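Long-range contacts in putative SAM-dependent O-methyltranferase (Podospora anserina, PDB 4YMG), which probably transfers the methyl group of S-adenosylmethionine to an oxygen of its substrate, as cation-dependent O-methyltransferases do: residues 79-84 and 114-119; 66-71 and 93-98; 72-77 and 105-110. One frame throughout, in Å; residues are numbered along the deposited sequence.

Contact 1: 79-84 and 114-119. With SAM (S-adenosylmethionine), chain H.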
loop_
_atom_site.group_PDB
_atom_site.type_symbol
_atom_site.label_atom_id
_atom_site.label_comp_id
_atom_site.label_asym_id
_atom_site.label_seq_id
_atom_site.Cartn_x
_atom_site.Cartn_y
_atom_site.Cartn_z
ATOM N N SER B 79 -2.259 -13.881 11.092
ATOM C CA SER B 79 -2.830 -12.609 10.643
ATOM C C SER B 79 -3.990 -12.207 11.554
ATOM O O SER B 79 -4.167 -11.027 11.844
ATOM C CB SER B 79 -3.280 -12.686 9.171
ATOM O OG SER B 79 -4.172 -13.769 8.940
ATOM N N ALA B 80 -4.766 -13.187 12.019
ATOM C CA ALA B 80 -5.839 -12.903 12.979
ATOM C C ALA B 80 -5.296 -12.196 14.231
ATOM O O ALA B 80 -5.892 -11.250 14.730
ATOM C CB ALA B 80 -6.562 -14.183 13.369
ATOM N N LEU B 81 -4.162 -12.663 14.733
ATOM C CA LEU B 81 -3.546 -12.057 15.902
ATOM C C LEU B 81 -3.039 -10.646 15.583
ATOM O O LEU B 81 -3.101 -9.739 16.432
ATOM C CB LEU B 81 -2.406 -12.941 16.416
ATOM C CG LEU B 81 -2.829 -14.265 17.063
ATOM C CD1 LEU B 81 -1.594 -15.135 17.350
ATOM C CD2 LEU B 81 -3.617 -14.008 18.341
ATOM N N ALA B 82 -2.536 -10.458 14.368
ATOM C CA ALA B 82 -2.135 -9.126 13.923
ATOM C C ALA B 82 -3.333 -8.166 13.934
ATOM O O ALA B 82 -3.230 -7.046 14.432
ATOM C CB ALA B 82 -1.514 -9.189 12.526
ATOM N N TRP B 83 -4.465 -8.598 13.383
ATOM C CA TRP B 83 -5.661 -7.746 13.372
ATOM C C TRP B 83 -6.087 -7.447 14.805
ATOM O O TRP B 83 -6.485 -6.319 15.123
ATOM C CB TRP B 83 -6.827 -8.398 12.610
ATOM C CG TRP B 83 -6.543 -8.746 11.157
ATOM C CD1 TRP B 83 -6.712 -9.970 10.563
ATOM C CD2 TRP B 83 -6.065 -7.862 10.122
ATOM N NE1 TRP B 83 -6.363 -9.906 9.234
ATOM C CE2 TRP B 83 -5.965 -8.627 8.936
ATOM C CE3 TRP B 83 -5.709 -6.507 10.084
ATOM C CZ2 TRP B 83 -5.518 -8.084 7.728
ATOM C CZ3 TRP B 83 -5.255 -5.967 8.879
ATOM C CH2 TRP B 83 -5.166 -6.753 7.721
ATOM N N TYR B 84 -5.983 -8.461 15.664
ATOM C CA TYR B 84 -6.295 -8.306 17.080
ATOM C C TYR B 84 -5.440 -7.200 17.697
ATOM O O TYR B 84 -5.957 -6.308 18.367
ATOM C CB TYR B 84 -6.095 -9.631 17.831
ATOM C CG TYR B 84 -6.450 -9.568 19.300
ATOM C CD1 TYR B 84 -7.733 -9.869 19.740
ATOM C CD2 TYR B 84 -5.503 -9.206 20.250
ATOM C CE1 TYR B 84 -8.070 -9.805 21.082
ATOM C CE2 TYR B 84 -5.830 -9.135 21.601
ATOM C CZ TYR B 84 -7.115 -9.438 22.010
ATOM O OH TYR B 84 -7.447 -9.376 23.348
ATOM N N TYR B 114 -2.865 -16.948 23.765
ATOM C CA TYR B 114 -2.619 -15.511 23.802
ATOM C C TYR B 114 -3.805 -14.710 24.334
ATOM O O TYR B 114 -3.734 -13.485 24.436
ATOM C CB TYR B 114 -2.203 -15.030 22.409
ATOM C CG TYR B 114 -0.896 -15.662 21.996
ATOM C CD1 TYR B 114 0.282 -15.349 22.666
ATOM C CD2 TYR B 114 -0.839 -16.597 20.967
ATOM C CE1 TYR B 114 1.486 -15.930 22.315
ATOM C CE2 TYR B 114 0.362 -17.189 20.608
ATOM C CZ TYR B 114 1.522 -16.848 21.288
ATOM O OH TYR B 114 2.723 -17.421 20.945
ATOM N N GLY B 115 -4.880 -15.411 24.689
ATOM C CA GLY B 115 -6.007 -14.806 25.376
ATOM C C GLY B 115 -6.859 -13.883 24.526
ATOM O O GLY B 115 -7.421 -12.912 25.030
ATOM N N VAL B 116 -6.974 -14.193 23.241
ATOM C CA VAL B 116 -7.694 -13.323 22.314
ATOM C C VAL B 116 -9.123 -13.784 22.045
ATOM O O VAL B 116 -9.745 -13.350 21.072
ATOM C CB VAL B 116 -6.957 -13.209 20.961
ATOM C CG1 VAL B 116 -5.587 -12.584 21.157
ATOM C CG2 VAL B 116 -6.830 -14.570 20.309
ATOM N N GLY B 117 -9.655 -14.642 22.911
ATOM C CA GLY B 117 -10.972 -15.212 22.681
ATOM C C GLY B 117 -12.120 -14.235 22.850
ATOM O O GLY B 117 -13.253 -14.538 22.488
ATOM N N ASP B 118 -11.836 -13.060 23.401
ATOM C CA ASP B 118 -12.889 -12.088 23.673
ATOM C C ASP B 118 -13.541 -11.536 22.397
ATOM O O ASP B 118 -14.690 -11.093 22.431
ATOM C CB ASP B 118 -12.350 -10.932 24.540
ATOM C CG ASP B 118 -10.998 -10.403 24.070
ATOM O OD1 ASP B 118 -10.178 -11.201 23.572
ATOM O OD2 ASP B 118 -10.745 -9.187 24.221
ATOM N N ARG B 119 -12.837 -11.573 21.272
ATOM C CA ARG B 119 -13.397 -10.990 20.051
ATOM C C ARG B 119 -12.921 -11.650 18.753
ATOM O O ARG B 119 -13.339 -11.248 17.663
ATOM C CB ARG B 119 -13.094 -9.493 20.007
ATOM C CG ARG B 119 -11.697 -9.129 20.449
ATOM C CD ARG B 119 -11.612 -7.657 20.848
ATOM N NE ARG B 119 -10.224 -7.215 20.969
ATOM C CZ ARG B 119 -9.480 -6.776 19.956
ATOM N NH1 ARG B 119 -9.987 -6.710 18.720
ATOM N NH2 ARG B 119 -8.229 -6.400 20.181
HETATM N N SAM H . -3.892 -15.570 6.674
HETATM C CA SAM H . -2.793 -16.436 7.110
HETATM C C SAM H . -1.543 -15.661 7.526
HETATM O O SAM H . -1.366 -14.480 7.193
HETATM O OXT SAM H . -0.680 -16.233 8.198
HETATM C CB SAM H . -2.384 -17.462 6.060
HETATM C CG SAM H . -3.481 -17.983 5.139
HETATM S SD SAM H . -2.948 -19.477 4.259
HETATM C CE SAM H . -2.055 -18.721 2.867
HETATM C "C5'" SAM H . -4.473 -20.023 3.421
HETATM C "C4'" SAM H . -5.415 -20.720 4.393
HETATM O "O4'" SAM H . -6.686 -20.876 3.791
HETATM C "C3'" SAM H . -4.915 -22.122 4.735
HETATM O "O3'" SAM H . -4.858 -22.254 6.136
HETATM C "C2'" SAM H . -5.957 -23.064 4.147
HETATM O "O2'" SAM H . -6.195 -24.194 4.956
HETATM C "C1'" SAM H . -7.184 -22.167 4.058
HETATM N N9 SAM H . -8.125 -22.561 3.001
HETATM C C8 SAM H . -7.856 -22.971 1.714
HETATM N N7 SAM H . -9.038 -23.221 1.089
HETATM C C5 SAM H . -10.050 -22.952 1.958
HETATM C C6 SAM H . -11.437 -23.032 1.869
HETATM N N6 SAM H . -12.024 -23.432 0.745
HETATM N N1 SAM H . -12.211 -22.685 2.961
HETATM C C2 SAM H . -11.622 -22.282 4.138
HETATM N N3 SAM H . -10.248 -22.203 4.231
HETATM C C4 SAM H . -9.482 -22.524 3.157
HETATM O O HOH W 1 -7.945 -6.359 23.089
#
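In the Rossmann-like methyltransferase fold, helix 78-86 is covered at its C-terminal end by the loop that leads from helix 101-114 into strand 120-124. Tyr84 is held between Val116 and Arg119 of this loop. Val116 CG1 makes a CH-pi contact, 3.3 Å from the centroid of the Tyr84 ring and almost straight above it. On the opposite face the Arg119 guanidinium lies nearly flat, with planes 17° apart and CZ 3.9 Å from the ring centroid, a cation-pi stack. With CG anti to the backbone N (chi1 -178°), the Tyr84 ring runs out from the helix into this slot. Arg119 NH2 also donates to Tyr84 O, 2.9 Å away, so one guanidinium holds both ring and backbone. Its NH1 is bonded to Ala92 O and Thr87 OG1. Asp118 OD1 comes to the ring edge, 3.3 Å from Tyr84 OH. Replacing Tyr84 by an alanine is likely to open a gap between Val116 CG1 and Arg119 and leave the guanidinium without its stacking partner. Nearer the start of the helix, Leu81 crosses both its partners at about a right angle: CD1 meets Tyr114 CD2 at 4.0 Å, and CD2 meets Val116 CG1 at 3.7 Å. Ser79, further back, faces the cofactor. Its OG accepts a hydrogen bond of 2.9 Å from SAM N.

Contact 2: 66-71 and 93-98. With SAM (S-adenosylmethionine), chain H.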
loop_
_atom_site.group_PDB
_atom_site.type_symbol
_atom_site.label_atom_id
_atom_site.label_comp_id
_atom_site.label_asym_id
_atom_site.label_seq_id
_atom_site.Cartn_x
_atom_site.Cartn_y
_atom_site.Cartn_z
ATOM N N PRO B 66 -11.016 -0.227 11.918
ATOM C CA PRO B 66 -12.256 -0.908 11.529
ATOM C C PRO B 66 -13.031 -1.359 12.761
ATOM O O PRO B 66 -12.437 -1.654 13.803
ATOM C CB PRO B 66 -11.764 -2.105 10.701
ATOM C CG PRO B 66 -10.396 -2.382 11.233
ATOM C CD PRO B 66 -9.820 -1.051 11.656
ATOM N N LYS B 67 -14.351 -1.392 12.638
ATOM C CA LYS B 67 -15.220 -1.840 13.715
ATOM C C LYS B 67 -15.340 -3.357 13.710
ATOM O O LYS B 67 -15.486 -3.981 14.750
ATOM C CB LYS B 67 -16.599 -1.189 13.580
ATOM C CG LYS B 67 -17.649 -1.714 14.534
ATOM C CD LYS B 67 -18.778 -0.709 14.716
ATOM C CE LYS B 67 -18.408 0.345 15.755
ATOM N NZ LYS B 67 -18.004 -0.272 17.055
ATOM N N ARG B 68 -15.287 -3.941 12.520
ATOM C CA ARG B 68 -15.355 -5.392 12.364
ATOM C C ARG B 68 -14.403 -5.820 11.273
ATOM O O ARG B 68 -14.301 -5.164 10.231
ATOM C CB ARG B 68 -16.768 -5.866 11.995
ATOM C CG ARG B 68 -17.780 -5.872 13.112
ATOM C CD ARG B 68 -19.120 -6.464 12.620
ATOM N NE ARG B 68 -19.189 -7.925 12.709
ATOM C CZ ARG B 68 -19.856 -8.694 11.854
ATOM N NH1 ARG B 68 -20.496 -8.154 10.825
ATOM N NH2 ARG B 68 -19.880 -10.009 12.019
ATOM N N ILE B 69 -13.723 -6.933 11.499
ATOM C CA ILE B 69 -12.802 -7.473 10.510
ATOM C C ILE B 69 -13.158 -8.906 10.166
ATOM O O ILE B 69 -13.414 -9.726 11.055
ATOM C CB ILE B 69 -11.350 -7.423 11.019
ATOM C CG1 ILE B 69 -10.901 -5.973 11.183
ATOM C CG2 ILE B 69 -10.426 -8.187 10.078
ATOM C CD1 ILE B 69 -9.503 -5.841 11.755
ATOM N N LEU B 70 -13.198 -9.197 8.872
ATOM C CA LEU B 70 -13.342 -10.567 8.390
ATOM C C LEU B 70 -12.073 -11.012 7.686
ATOM O O LEU B 70 -11.525 -10.274 6.872
ATOM C CB LEU B 70 -14.524 -10.671 7.430
ATOM C CG LEU B 70 -14.668 -11.957 6.628
ATOM C CD1 LEU B 70 -14.938 -13.150 7.549
ATOM C CD2 LEU B 70 -15.802 -11.775 5.639
ATOM N N GLU B 71 -11.594 -12.217 7.965
ATOM C CA GLU B 71 -10.531 -12.730 7.118
ATOM C C GLU B 71 -10.858 -14.146 6.672
ATOM O O GLU B 71 -11.475 -14.938 7.405
ATOM C CB GLU B 71 -9.161 -12.654 7.826
ATOM C CG GLU B 71 -8.858 -13.831 8.687
ATOM C CD GLU B 71 -7.447 -13.853 9.260
ATOM O OE1 GLU B 71 -6.613 -12.969 8.939
ATOM O OE2 GLU B 71 -7.170 -14.808 10.018
ATOM N N GLU B 93 -14.503 -6.846 16.537
ATOM C CA GLU B 93 -14.708 -8.272 16.327
ATOM C C GLU B 93 -13.870 -8.724 15.137
ATOM O O GLU B 93 -13.760 -8.016 14.130
ATOM C CB GLU B 93 -16.186 -8.598 16.083
ATOM C CG GLU B 93 -16.442 -10.090 15.916
ATOM C CD GLU B 93 -17.901 -10.428 15.646
ATOM O OE1 GLU B 93 -18.624 -9.598 15.049
ATOM O OE2 GLU B 93 -18.325 -11.534 16.034
ATOM N N ILE B 94 -13.273 -9.898 15.257
ATOM C CA ILE B 94 -12.442 -10.442 14.195
ATOM C C ILE B 94 -12.952 -11.829 13.850
ATOM O O ILE B 94 -12.879 -12.757 14.653
ATOM C CB ILE B 94 -10.963 -10.472 14.605
ATOM C CG1 ILE B 94 -10.472 -9.031 14.766
ATOM C CG2 ILE B 94 -10.120 -11.202 13.549
ATOM C CD1 ILE B 94 -9.373 -8.893 15.731
ATOM N N VAL B 95 -13.526 -11.946 12.664
ATOM C CA VAL B 95 -14.071 -13.213 12.206
ATOM C C VAL B 95 -13.076 -13.869 11.257
ATOM O O VAL B 95 -12.628 -13.254 10.290
ATOM C CB VAL B 95 -15.419 -13.012 11.500
ATOM C CG1 VAL B 95 -15.945 -14.337 10.990
ATOM C CG2 VAL B 95 -16.420 -12.339 12.454
ATOM N N THR B 96 -12.711 -15.110 11.520
ATOM C CA THR B 96 -11.758 -15.742 10.626
ATOM C C THR B 96 -12.205 -17.148 10.217
ATOM O O THR B 96 -12.670 -17.943 11.047
ATOM C CB THR B 96 -10.337 -15.751 11.272
ATOM O OG1 THR B 96 -9.390 -16.337 10.366
ATOM C CG2 THR B 96 -10.324 -16.472 12.618
ATOM N N LEU B 97 -12.081 -17.437 8.923
ATOM C CA LEU B 97 -12.597 -18.680 8.352
ATOM C C LEU B 97 -11.473 -19.650 8.009
ATOM O O LEU B 97 -10.431 -19.231 7.512
ATOM C CB LEU B 97 -13.418 -18.404 7.085
ATOM C CG LEU B 97 -14.451 -17.272 7.079
ATOM C CD1 LEU B 97 -15.306 -17.367 5.817
ATOM C CD2 LEU B 97 -15.318 -17.319 8.318
ATOM N N GLU B 98 -11.699 -20.944 8.249
ATOM C CA GLU B 98 -10.681 -21.974 7.995
ATOM C C GLU B 98 -11.334 -23.355 7.834
ATOM O O GLU B 98 -12.301 -23.650 8.521
ATOM C CB GLU B 98 -9.668 -21.993 9.139
ATOM C CG GLU B 98 -8.634 -23.092 9.036
ATOM C CD GLU B 98 -7.834 -22.985 7.768
ATOM O OE1 GLU B 98 -7.309 -21.876 7.512
ATOM O OE2 GLU B 98 -7.736 -23.998 7.035
HETATM N N SAM H . -3.892 -15.570 6.674
HETATM C CA SAM H . -2.793 -16.436 7.110
HETATM C C SAM H . -1.543 -15.661 7.526
HETATM O O SAM H . -1.366 -14.480 7.193
HETATM O OXT SAM H . -0.680 -16.233 8.198
HETATM C CB SAM H . -2.384 -17.462 6.060
HETATM C CG SAM H . -3.481 -17.983 5.139
HETATM S SD SAM H . -2.948 -19.477 4.259
HETATM C CE SAM H . -2.055 -18.721 2.867
HETATM C "C5'" SAM H . -4.473 -20.023 3.421
HETATM C "C4'" SAM H . -5.415 -20.720 4.393
HETATM O "O4'" SAM H . -6.686 -20.876 3.791
HETATM C "C3'" SAM H . -4.915 -22.122 4.735
HETATM O "O3'" SAM H . -4.858 -22.254 6.136
HETATM C "C2'" SAM H . -5.957 -23.064 4.147
HETATM O "O2'" SAM H . -6.195 -24.194 4.956
HETATM C "C1'" SAM H . -7.184 -22.167 4.058
HETATM N N9 SAM H . -8.125 -22.561 3.001
HETATM C C8 SAM H . -7.856 -22.971 1.714
HETATM N N7 SAM H . -9.038 -23.221 1.089
HETATM C C5 SAM H . -10.050 -22.952 1.958
HETATM C C6 SAM H . -11.437 -23.032 1.869
HETATM N N6 SAM H . -12.024 -23.432 0.745
HETATM N N1 SAM H . -12.211 -22.685 2.961
HETATM C C2 SAM H . -11.622 -22.282 4.138
HETATM N N3 SAM H . -10.248 -22.203 4.231
HETATM C C4 SAM H . -9.482 -22.524 3.157
HETATM O O HOH W 2 -17.031 -4.712 16.458
#
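Arg68 to Glu71 pair in parallel with Glu93 to Thr96, joining two neighbouring strands of the Rossmann-like sheet. Helix 78-86 connects them, which makes a beta-alpha-beta unit. The short strand axes come within 4.7 Å and differ by 10°. Backbone hydrogen bonds alternate in the parallel manner. Ile69 N donates to Glu93 O and Ile69 O accepts from Val95 N; Glu71 N then donates to Val95 O, and Glu71 O accepts from Leu97 N.

The charged pair lies at the start of the strands. Arg68 and Glu93 run side by side, and the arginine bends at chi3 (86°) to bring NE to Glu93 OE1 at 2.9 Å. The oxygen sits at the edge of the guanidinium, near its plane. NH2 adds a weak bond to the same oxygen, while NH1 is bonded to Glu135 O and Glu137 O.

Apolar contacts lie on both faces. Leu70 CD1 packs on Val95 CG1 at 3.8 Å and on Leu97 CG at 4.2 Å. On the other face Ile69 CB meets Ile94 CG1 at 4.2 Å.

Buried polar groups follow near the C-terminal ends. Thr96 OG1 donates to Glu71 OE2, which accepts at 2.7 Å with its anti lone pair, the one away from OE1. Glu71 OE1 accepts from Ser79 OG, so both carboxylate oxygens have partners. Glu98 ends the second strand and grips the cofactor ribose with two oxygens: OE1 accepts from SAM O3' at 2.8 Å, and OE2 from SAM O2' at 2.6 Å.

Contact 3: 72-77 and 105-110. With SAM (S-adenosylmethionine), chain H.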
loop_
_atom_site.group_PDB
_atom_site.type_symbol
_atom_site.label_atom_id
_atom_site.label_comp_id
_atom_site.label_asym_id
_atom_site.label_seq_id
_atom_site.Cartn_x
_atom_site.Cartn_y
_atom_site.Cartn_z
ATOM N N ILE B 72 -10.498 -14.453 5.450
ATOM C CA ILE B 72 -10.652 -15.753 4.902
ATOM C C ILE B 72 -9.295 -16.415 4.772
ATOM O O ILE B 72 -8.467 -15.994 4.027
ATOM C CB ILE B 72 -11.385 -15.721 3.564
ATOM C CG1 ILE B 72 -12.530 -14.716 3.607
ATOM C CG2 ILE B 72 -11.785 -17.091 3.138
ATOM C CD1 ILE B 72 -13.240 -14.540 2.304
ATOM N N GLY B 73 -9.088 -17.429 5.578
ATOM C CA GLY B 73 -7.922 -18.275 5.545
ATOM C C GLY B 73 -7.038 -18.117 6.746
ATOM O O GLY B 73 -6.008 -17.557 6.682
ATOM N N CYS B 74 -7.494 -18.608 7.870
ATOM C CA CYS B 74 -6.887 -18.371 9.157
ATOM C C CYS B 74 -5.488 -18.975 9.306
ATOM O O CYS B 74 -4.645 -18.405 9.890
ATOM C CB CYS B 74 -7.763 -18.918 10.252
ATOM S SG CYS B 74 -7.284 -18.469 11.902
ATOM N N TYR B 75 -5.278 -20.130 8.715
ATOM C CA TYR B 75 -4.074 -20.943 8.884
ATOM C C TYR B 75 -3.787 -21.173 10.377
ATOM O O TYR B 75 -4.577 -21.831 11.056
ATOM C CB TYR B 75 -2.870 -20.306 8.168
ATOM C CG TYR B 75 -1.694 -21.264 8.003
ATOM C CD1 TYR B 75 -1.862 -22.491 7.359
ATOM C CD2 TYR B 75 -0.424 -20.939 8.481
ATOM C CE1 TYR B 75 -0.810 -23.372 7.200
ATOM C CE2 TYR B 75 0.650 -21.815 8.325
ATOM C CZ TYR B 75 0.448 -23.026 7.676
ATOM O OH TYR B 75 1.487 -23.907 7.517
ATOM N N SER B 76 -2.683 -20.628 10.888
ATOM C CA SER B 76 -2.316 -20.831 12.293
ATOM C C SER B 76 -2.777 -19.679 13.174
ATOM O O SER B 76 -2.576 -19.703 14.391
ATOM C CB SER B 76 -0.799 -21.011 12.448
ATOM O OG SER B 76 -0.114 -19.778 12.302
ATOM N N GLY B 77 -3.375 -18.667 12.555
ATOM C CA GLY B 77 -3.958 -17.562 13.297
ATOM C C GLY B 77 -3.061 -16.344 13.364
ATOM O O GLY B 77 -3.362 -15.385 14.078
ATOM N N ALA B 105 -7.260 -26.623 14.785
ATOM C CA ALA B 105 -6.780 -26.995 16.116
ATOM C C ALA B 105 -5.607 -26.098 16.549
ATOM O O ALA B 105 -5.582 -25.585 17.671
ATOM C CB ALA B 105 -6.380 -28.464 16.139
ATOM N N ALA B 106 -4.659 -25.888 15.642
ATOM C CA ALA B 106 -3.534 -24.991 15.900
ATOM C C ALA B 106 -3.984 -23.559 16.235
ATOM O O ALA B 106 -3.429 -22.906 17.124
ATOM C CB ALA B 106 -2.601 -24.978 14.705
ATOM N N SER B 107 -4.990 -23.073 15.517
ATOM C CA SER B 107 -5.453 -21.704 15.703
ATOM C C SER B 107 -6.189 -21.554 17.023
ATOM O O SER B 107 -6.001 -20.564 17.729
ATOM C CB SER B 107 -6.354 -21.273 14.538
ATOM O OG SER B 107 -5.604 -21.162 13.341
ATOM N N ARG B 108 -7.023 -22.542 17.356
ATOM C CA ARG B 108 -7.735 -22.539 18.637
ATOM C C ARG B 108 -6.741 -22.536 19.790
ATOM O O ARG B 108 -6.898 -21.785 20.751
ATOM C CB ARG B 108 -8.672 -23.742 18.763
ATOM C CG ARG B 108 -9.815 -23.748 17.771
ATOM C CD ARG B 108 -11.140 -24.096 18.436
ATOM N NE ARG B 108 -12.262 -23.842 17.535
ATOM C CZ ARG B 108 -12.918 -22.685 17.458
ATOM N NH1 ARG B 108 -12.573 -21.667 18.242
ATOM N NH2 ARG B 108 -13.923 -22.546 16.594
ATOM N N GLU B 109 -5.718 -23.375 19.668
ATOM C CA GLU B 109 -4.638 -23.472 20.651
ATOM C C GLU B 109 -3.918 -22.137 20.834
ATOM O O GLU B 109 -3.664 -21.699 21.959
ATOM C CB GLU B 109 -3.643 -24.553 20.217
ATOM C CG GLU B 109 -2.501 -24.803 21.170
ATOM C CD GLU B 109 -1.478 -25.771 20.592
ATOM O OE1 GLU B 109 -1.781 -26.429 19.568
ATOM O OE2 GLU B 109 -0.366 -25.869 21.161
ATOM N N ALA B 110 -3.577 -21.506 19.716
ATOM C CA ALA B 110 -2.906 -20.212 19.733
ATOM C C ALA B 110 -3.818 -19.129 20.298
ATOM O O ALA B 110 -3.371 -18.280 21.074
ATOM C CB ALA B 110 -2.437 -19.830 18.321
HETATM N N SAM H . -3.892 -15.570 6.674
HETATM C CA SAM H . -2.793 -16.436 7.110
HETATM C C SAM H . -1.543 -15.661 7.526
HETATM O O SAM H . -1.366 -14.480 7.193
HETATM O OXT SAM H . -0.680 -16.233 8.198
HETATM C CB SAM H . -2.384 -17.462 6.060
HETATM C CG SAM H . -3.481 -17.983 5.139
HETATM S SD SAM H . -2.948 -19.477 4.259
HETATM C CE SAM H . -2.055 -18.721 2.867
HETATM C "C5'" SAM H . -4.473 -20.023 3.421
HETATM C "C4'" SAM H . -5.415 -20.720 4.393
HETATM O "O4'" SAM H . -6.686 -20.876 3.791
HETATM C "C3'" SAM H . -4.915 -22.122 4.735
HETATM O "O3'" SAM H . -4.858 -22.254 6.136
HETATM C "C2'" SAM H . -5.957 -23.064 4.147
HETATM O "O2'" SAM H . -6.195 -24.194 4.956
HETATM C "C1'" SAM H . -7.184 -22.167 4.058
HETATM N N9 SAM H . -8.125 -22.561 3.001
HETATM C C8 SAM H . -7.856 -22.971 1.714
HETATM N N7 SAM H . -9.038 -23.221 1.089
HETATM C C5 SAM H . -10.050 -22.952 1.958
HETATM C C6 SAM H . -11.437 -23.032 1.869
HETATM N N6 SAM H . -12.024 -23.432 0.745
HETATM N N1 SAM H . -12.211 -22.685 2.961
HETATM C C2 SAM H . -11.622 -22.282 4.138
HETATM N N3 SAM H . -10.248 -22.203 4.231
HETATM C C4 SAM H . -9.482 -22.524 3.157
#
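Ser107 is the tight point of this contact: its hydroxyl is pushed into the bend of the loop at Tyr75 and Ser76. OG lies 2.6 Å from Tyr75 O and 3.2 Å from Ser76 C. With OG beside its own backbone N (chi1 -68°), the hydroxyl also reaches back along the helix and is hydrogen-bonded to Met103 O. Cys74 comes in next to it, with SG 3.5 Å from Ser107 OG. Close by, Ala110 CB reaches Ser76 O at 3.9 Å.

The loop follows strand 68-72 and is the glycine-rich loop, motif I, of class I methyltransferases. Cys74 to Gly77 form a type II' turn, closed by Gly77 N to Cys74 O, and Gly77 is the N-cap of the next helix. At the backbone angles of Gly73 and Gly77 a CB would press on the carbonyl O of the residue before. On Gly77 it would also sit 3.7 Å from Ser107 OG, and on Gly73 it would clash with SAM O4'. Gly73 O accepts a hydrogen bond from SAM N. Tyr75 belongs to this buried, cofactor-facing part. Its CB bond points away from 105-110, and the near edge of its ring meets SAM O3', in plane, 3.2 Å from CD1.

The solvent side is looser. On the helix, Ala105, Arg108 and Glu109 are exposed and do not meet the loop. Arg108 turns its side chain to strand 120-124, where NE forms a salt bridge with Glu124 OE1.

In the fold
The three contacts interlock along the chain, and all reach the same SAM. Contacts 1 and 2 have centres about 10 Å apart. The Ser79 OG to Glu71 OE1 hydrogen bond, 2.6 Å, joins the start of the helix to the first strand, and Arg119 O to Ile94 N, 2.8 Å, carries the sheet on into strand 120-124. Contact 3 adjoins contact 1 in sequence, since Gly77 precedes helix 78-86. Contacts 2 and 3 meet at the cofactor: Glu98 OE1 is 2.9 Å from Tyr75 N, and Leu97 O is 3.0 Å from Gly73 N. Glu98 OE1 faces both Tyr75 N and the ribose O3', which links contacts 2 and 3 at the ribose.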